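Local coordinates for uncharacterized protein (PDB 4JZA) that probably hydrolyses the 3-phosphate of phosphatidylinositol 3-phosphate, acting as a Legionella phosphoinositide phosphatase in lipid metabolism at the pathogen-host interface, at residues 166-174 / 336-347. Residues are numbered along the deposited sequence; the frame is centred on the assembly and turned at random.
Sequences SLPPYYDQL and SFLSSRHRTLPL
Leu347 packs against Pro169, Tyr171 and Leu174 where two connections of the alpha/beta fold meet: 166-174 leads from strand 159-166 into helix 172-183, whereas segment 336-347 is part of the loop that precedes strand 352-359, the next strand across the mixed sheet. With CG held between its backbone N and carbonyl carbon (chi1 71°), Leu347 places CD1 3.7 Å from Pro169 CG, and the same methyl lies 3.7 Å from Leu174 CD2. Its CB sits near the plane of the Tyr171 ring, at the edge, 4.0 Å from CE1. The other methyl of Leu174, CD1, meets the ring of Pro346 at CG. Pro169 CG also lies 4.2 Å from Leu338 CD1. Ser336 meets the proline run through its backbone, its O close to Pro169 CD, and its CA lies at the edge of the Tyr170 ring, near the ring plane. The one hydrogen bond between the segments runs from Tyr171 OH to the carbonyl oxygen of Pro346, the central residue of an inverse gamma turn. Tyr171 itself precedes helix 172-183 as its N-cap residue, and Leu174 CB rests over one face of its ring near the rim. Arg393 of helix 388-402 is a second hydrogen-bonding partner of the hydroxyl, while Trp309 touches both Leu174 and Pro346. Farther along the loop, Arg341 reaches Glu133 of helix 122-140 in a salt bridge. At the Tyr171 bond, the hydroxyl oxygen stands 16° out of the carbonyl plane of Pro346, with a C=O...OH angle of 154°.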
ATOM      1  N   SER A 166      17.489   7.730   5.469  1.00 40.68           N
ATOM      2  CA  SER A 166      16.733   6.534   5.775  1.00 40.92           C
ATOM      3  C   SER A 166      17.391   5.732   6.912  1.00 43.55           C
ATOM      4  O   SER A 166      18.649   5.588   6.963  1.00 39.92           O
ATOM      5  CB  SER A 166      16.717   5.639   4.547  1.00 42.15           C
ATOM      6  OG  SER A 166      15.748   4.619   4.663  1.00 43.45           O
ATOM      7  N   LEU A 167      16.535   5.169   7.764  1.00 40.39           N
ATOM      8  CA  LEU A 167      16.966   4.558   8.991  1.00 41.95           C
ATOM      9  C   LEU A 167      16.469   3.129   9.101  1.00 41.52           C
ATOM     10  O   LEU A 167      15.316   2.863   8.868  1.00 43.63           O
ATOM     11  CB  LEU A 167      16.413   5.381  10.173  1.00 42.26           C
ATOM     12  CG  LEU A 167      16.985   6.786  10.361  1.00 41.42           C
ATOM     13  CD1 LEU A 167      16.288   7.483  11.494  1.00 39.67           C
ATOM     14  CD2 LEU A 167      18.465   6.736  10.647  1.00 44.96           C
ATOM     15  N   PRO A 168      17.332   2.184   9.490  1.00 42.46           N
ATOM     16  CA  PRO A 168      16.786   0.823   9.502  1.00 38.41           C
ATOM     17  C   PRO A 168      15.744   0.712  10.547  1.00 38.59           C
ATOM     18  O   PRO A 168      15.968   1.203  11.637  1.00 44.60           O
ATOM     19  CB  PRO A 168      17.983  -0.007   9.873  1.00 40.81           C
ATOM     20  CG  PRO A 168      19.085   0.955  10.233  1.00 38.95           C
ATOM     21  CD  PRO A 168      18.805   2.185   9.484  1.00 39.42           C
ATOM     22  N   PRO A 169      14.569   0.178  10.202  1.00 36.48           N
ATOM     23  CA  PRO A 169      13.447   0.137  11.117  1.00 35.01           C
ATOM     24  C   PRO A 169      13.328  -1.143  11.918  1.00 39.06           C
ATOM     25  O   PRO A 169      12.463  -1.226  12.789  1.00 37.59           O
ATOM     26  CB  PRO A 169      12.280   0.241  10.185  1.00 34.08           C
ATOM     27  CG  PRO A 169      12.744  -0.457   8.945  1.00 33.92           C
ATOM     28  CD  PRO A 169      14.157  -0.109   8.816  1.00 34.96           C
ATOM     29  N   TYR A 170      14.142  -2.154  11.598  1.00 43.72           N
ATOM     30  CA  TYR A 170      14.113  -3.431  12.333  1.00 44.84           C
ATOM     31  C   TYR A 170      14.688  -3.322  13.744  1.00 48.03           C
ATOM     32  O   TYR A 170      15.445  -2.428  14.036  1.00 50.96           O
ATOM     33  CB  TYR A 170      14.838  -4.533  11.567  1.00 45.22           C
ATOM     34  CG  TYR A 170      16.193  -4.143  11.070  1.00 42.24           C
ATOM     35  CD1 TYR A 170      17.275  -4.139  11.903  1.00 42.42           C
ATOM     36  CD2 TYR A 170      16.383  -3.815   9.739  1.00 41.77           C
ATOM     37  CE1 TYR A 170      18.538  -3.785  11.433  1.00 43.79           C
ATOM     38  CE2 TYR A 170      17.615  -3.452   9.262  1.00 41.05           C
ATOM     39  CZ  TYR A 170      18.693  -3.438  10.114  1.00 42.92           C
ATOM     40  OH  TYR A 170      19.911  -3.073   9.628  1.00 42.59           O
ATOM     41  N   TYR A 171      14.286  -4.249  14.598  1.00 48.04           N
ATOM     42  CA  TYR A 171      14.761  -4.376  15.956  1.00 44.57           C
ATOM     43  C   TYR A 171      14.915  -5.880  16.236  1.00 47.69           C
ATOM     44  O   TYR A 171      14.322  -6.720  15.537  1.00 47.01           O
ATOM     45  CB  TYR A 171      13.781  -3.707  16.922  1.00 43.58           C
ATOM     46  CG  TYR A 171      12.348  -4.112  16.760  1.00 45.12           C
ATOM     47  CD1 TYR A 171      11.567  -3.533  15.787  1.00 43.22           C
ATOM     48  CD2 TYR A 171      11.750  -5.094  17.578  1.00 45.61           C
ATOM     49  CE1 TYR A 171      10.245  -3.894  15.617  1.00 42.33           C
ATOM     50  CE2 TYR A 171      10.402  -5.458  17.391  1.00 43.29           C
ATOM     51  CZ  TYR A 171       9.673  -4.841  16.407  1.00 41.89           C
ATOM     52  OH  TYR A 171       8.363  -5.135  16.154  1.00 44.25           O
ATOM     53  N   ASP A 172      15.726  -6.221  17.230  1.00 51.16           N
ATOM     54  CA  ASP A 172      16.166  -7.617  17.441  1.00 53.47           C
ATOM     55  C   ASP A 172      15.022  -8.646  17.539  1.00 51.94           C
ATOM     56  O   ASP A 172      15.076  -9.716  16.904  1.00 49.26           O
ATOM     57  CB  ASP A 172      17.025  -7.713  18.703  1.00 57.40           C
ATOM     58  CG  ASP A 172      18.406  -7.082  18.533  1.00 61.48           C
ATOM     59  OD1 ASP A 172      18.788  -6.688  17.402  1.00 61.88           O
ATOM     60  OD2 ASP A 172      19.106  -6.976  19.568  1.00 64.56           O
ATOM     61  N   GLN A 173      13.992  -8.324  18.323  1.00 46.85           N
ATOM     62  CA  GLN A 173      12.858  -9.213  18.440  1.00 45.61           C
ATOM     63  C   GLN A 173      12.327  -9.604  17.061  1.00 43.91           C
ATOM     64  O   GLN A 173      12.145 -10.775  16.757  1.00 45.34           O
ATOM     65  CB  GLN A 173      11.756  -8.631  19.329  1.00 46.24           C
ATOM     66  CG  GLN A 173      10.662  -9.659  19.460  1.00 51.52           C
ATOM     67  CD  GLN A 173       9.534  -9.356  20.439  1.00 57.07           C
ATOM     68  OE1 GLN A 173       8.914 -10.219  20.878  1.00 56.07           O
ATOM     69  NE2 GLN A 173       9.212  -8.200  20.680  1.00 54.21           N
ATOM     70  N   LEU A 174      12.107  -8.622  16.208  1.00 45.68           N
ATOM     71  CA  LEU A 174      11.534  -8.889  14.913  1.00 46.57           C
ATOM     72  C   LEU A 174      12.481  -9.721  14.095  1.00 46.15           C
ATOM     73  O   LEU A 174      12.057 -10.605  13.354  1.00 47.56           O
ATOM     74  CB  LEU A 174      11.215  -7.598  14.151  1.00 50.92           C
ATOM     75  CG  LEU A 174      10.536  -7.860  12.784  1.00 51.64           C
ATOM     76  CD1 LEU A 174       9.039  -7.983  12.966  1.00 52.37           C
ATOM     77  CD2 LEU A 174      10.835  -6.772  11.780  1.00 54.25           C
ATOM     78  N   SER A 336      14.798  -3.451   5.323  1.00 36.73           N
ATOM     79  CA  SER A 336      15.608  -2.288   5.586  1.00 39.15           C
ATOM     80  C   SER A 336      14.842  -0.987   5.556  1.00 40.53           C
ATOM     81  O   SER A 336      15.348   0.031   6.015  1.00 45.27           O
ATOM     82  CB  SER A 336      16.788  -2.216   4.634  1.00 39.92           C
ATOM     83  OG  SER A 336      16.393  -1.808   3.354  1.00 42.12           O
ATOM     84  N   PHE A 337      13.622  -1.032   5.033  1.00 41.57           N
ATOM     85  CA  PHE A 337      12.810   0.150   4.710  1.00 40.67           C
ATOM     86  C   PHE A 337      11.418  -0.323   4.387  1.00 38.96           C
ATOM     87  O   PHE A 337      11.266  -1.298   3.699  1.00 41.66           O
ATOM     88  CB  PHE A 337      13.363   0.803   3.455  1.00 40.07           C
ATOM     89  CG  PHE A 337      12.356   1.612   2.680  1.00 40.89           C
ATOM     90  CD1 PHE A 337      11.659   2.638   3.286  1.00 39.51           C
ATOM     91  CD2 PHE A 337      12.121   1.364   1.319  1.00 41.53           C
ATOM     92  CE1 PHE A 337      10.769   3.429   2.584  1.00 37.65           C
ATOM     93  CE2 PHE A 337      11.228   2.154   0.606  1.00 38.63           C
ATOM     94  CZ  PHE A 337      10.557   3.187   1.239  1.00 39.43           C
ATOM     95  N   LEU A 338      10.414   0.373   4.864  1.00 38.49           N
ATOM     96  CA  LEU A 338       9.021   0.048   4.570  1.00 38.95           C
ATOM     97  C   LEU A 338       8.336   1.292   3.979  1.00 38.95           C
ATOM     98  O   LEU A 338       8.364   2.342   4.559  1.00 35.96           O
ATOM     99  CB  LEU A 338       8.286  -0.365   5.863  1.00 36.01           C
ATOM    100  CG  LEU A 338       8.347  -1.846   6.152  1.00 36.00           C
ATOM    101  CD1 LEU A 338       9.691  -2.250   6.654  1.00 36.03           C
ATOM    102  CD2 LEU A 338       7.288  -2.231   7.171  1.00 38.41           C
ATOM    103  N   SER A 339       7.701   1.128   2.837  1.00 40.17           N
ATOM    104  CA  SER A 339       6.819   2.122   2.300  1.00 37.43           C
ATOM    105  C   SER A 339       5.750   2.563   3.315  1.00 35.78           C
ATOM    106  O   SER A 339       5.234   1.772   4.089  1.00 32.34           O
ATOM    107  CB  SER A 339       6.123   1.515   1.082  1.00 39.01           C
ATOM    108  OG  SER A 339       4.921   2.229   0.740  1.00 44.36           O
ATOM    109  N   SER A 340       5.385   3.836   3.232  1.00 36.20           N
ATOM    110  CA  SER A 340       4.331   4.436   4.018  1.00 36.58           C
ATOM    111  C   SER A 340       3.002   3.669   3.952  1.00 37.74           C
ATOM    112  O   SER A 340       2.170   3.749   4.870  1.00 40.57           O
ATOM    113  CB  SER A 340       4.131   5.904   3.569  1.00 37.67           C
ATOM    114  OG  SER A 340       3.332   5.995   2.386  1.00 41.56           O
ATOM    115  N   ARG A 341       2.738   2.952   2.869  1.00 38.04           N
ATOM    116  CA  ARG A 341       1.426   2.266   2.776  1.00 37.41           C
ATOM    117  C   ARG A 341       1.447   0.919   3.466  1.00 38.93           C
ATOM    118  O   ARG A 341       0.431   0.254   3.578  1.00 38.64           O
ATOM    119  CB  ARG A 341       1.075   1.980   1.339  1.00 35.97           C
ATOM    120  CG  ARG A 341       0.814   3.179   0.473  1.00 36.33           C
ATOM    121  CD  ARG A 341       0.812   2.694  -0.978  1.00 37.46           C
ATOM    122  NE  ARG A 341       2.144   2.515  -1.533  1.00 35.01           N
ATOM    123  CZ  ARG A 341       2.424   1.802  -2.600  1.00 36.09           C
ATOM    124  NH1 ARG A 341       1.477   1.164  -3.274  1.00 39.15           N
ATOM    125  NH2 ARG A 341       3.674   1.725  -2.995  1.00 38.15           N
ATOM    126  N   HIS A 342       2.634   0.519   3.894  1.00 38.45           N
ATOM    127  CA  HIS A 342       2.905  -0.825   4.255  1.00 35.21           C
ATOM    128  C   HIS A 342       2.858  -0.916   5.765  1.00 33.64           C
ATOM    129  O   HIS A 342       3.887  -0.983   6.426  1.00 29.36           O
ATOM    130  CB  HIS A 342       4.283  -1.239   3.725  1.00 35.33           C
ATOM    131  CG  HIS A 342       4.535  -2.701   3.859  1.00 37.59           C
ATOM    132  ND1 HIS A 342       5.391  -3.390   3.072  1.00 37.71           N
ATOM    133  CD2 HIS A 342       4.038  -3.602   4.717  1.00 38.40           C
ATOM    134  CE1 HIS A 342       5.363  -4.669   3.398  1.00 40.93           C
ATOM    135  NE2 HIS A 342       4.583  -4.813   4.424  1.00 39.63           N
ATOM    136  N   ARG A 343       1.648  -1.003   6.305  1.00 35.43           N
ATOM    137  CA  ARG A 343       1.489  -0.985   7.765  1.00 37.73           C
ATOM    138  C   ARG A 343       1.000  -2.286   8.397  1.00 39.07           C
ATOM    139  O   ARG A 343       0.335  -2.266   9.453  1.00 39.09           O
ATOM    140  CB  ARG A 343       0.598   0.211   8.105  1.00 38.61           C
ATOM    141  CG  ARG A 343       1.047   1.438   7.328  1.00 37.25           C
ATOM    142  CD  ARG A 343       2.403   1.888   7.846  1.00 39.29           C
ATOM    143  NE  ARG A 343       2.151   2.675   9.032  1.00 39.06           N
ATOM    144  CZ  ARG A 343       2.431   2.296  10.236  1.00 42.62           C
ATOM    145  NH1 ARG A 343       3.074   1.183  10.436  1.00 48.88           N
ATOM    146  NH2 ARG A 343       2.102   3.054  11.245  1.00 47.59           N
ATOM    147  N   THR A 344       1.333  -3.409   7.739  1.00 40.27           N
ATOM    148  CA  THR A 344       0.958  -4.739   8.174  1.00 39.45           C
ATOM    149  C   THR A 344       2.059  -5.475   8.974  1.00 43.02           C
ATOM    150  O   THR A 344       1.809  -6.544   9.543  1.00 41.75           O
ATOM    151  CB  THR A 344       0.582  -5.607   6.969  1.00 38.92           C
ATOM    152  OG1 THR A 344       1.627  -5.589   6.006  1.00 38.59           O
ATOM    153  CG2 THR A 344      -0.647  -5.098   6.330  1.00 39.15           C
ATOM    154  N   LEU A 345       3.265  -4.899   9.032  1.00 42.79           N
ATOM    155  CA  LEU A 345       4.359  -5.485   9.786  1.00 39.80           C
ATOM    156  C   LEU A 345       4.724  -4.510  10.904  1.00 41.77           C
ATOM    157  O   LEU A 345       4.646  -3.289  10.752  1.00 37.48           O
ATOM    158  CB  LEU A 345       5.546  -5.716   8.875  1.00 39.80           C
ATOM    159  CG  LEU A 345       5.308  -6.566   7.613  1.00 40.43           C
ATOM    160  CD1 LEU A 345       6.555  -6.538   6.729  1.00 41.59           C
ATOM    161  CD2 LEU A 345       5.018  -8.005   7.972  1.00 38.09           C
ATOM    162  N   PRO A 346       5.120  -5.044  12.062  1.00 45.01           N
ATOM    163  CA  PRO A 346       5.255  -4.217  13.248  1.00 44.11           C
ATOM    164  C   PRO A 346       6.606  -3.534  13.369  1.00 41.95           C
ATOM    165  O   PRO A 346       7.311  -3.718  14.328  1.00 42.60           O
ATOM    166  CB  PRO A 346       5.027  -5.221  14.380  1.00 45.20           C
ATOM    167  CG  PRO A 346       5.537  -6.500  13.845  1.00 44.97           C
ATOM    168  CD  PRO A 346       5.316  -6.475  12.360  1.00 44.31           C
ATOM    169  N   LEU A 347       6.933  -2.741  12.382  1.00 41.72           N
ATOM    170  CA  LEU A 347       8.088  -1.866  12.437  1.00 41.33           C
ATOM    171  C   LEU A 347       7.807  -0.642  11.603  1.00 38.62           C
ATOM    172  O   LEU A 347       7.001  -0.669  10.716  1.00 44.91           O
ATOM    173  CB  LEU A 347       9.338  -2.570  11.932  1.00 43.95           C
ATOM    174  CG  LEU A 347       9.489  -2.880  10.445  1.00 44.05           C
ATOM    175  CD1 LEU A 347      10.892  -3.406  10.196  1.00 44.10           C
ATOM    176  CD2 LEU A 347       8.453  -3.896  10.026  1.00 44.36           C
TER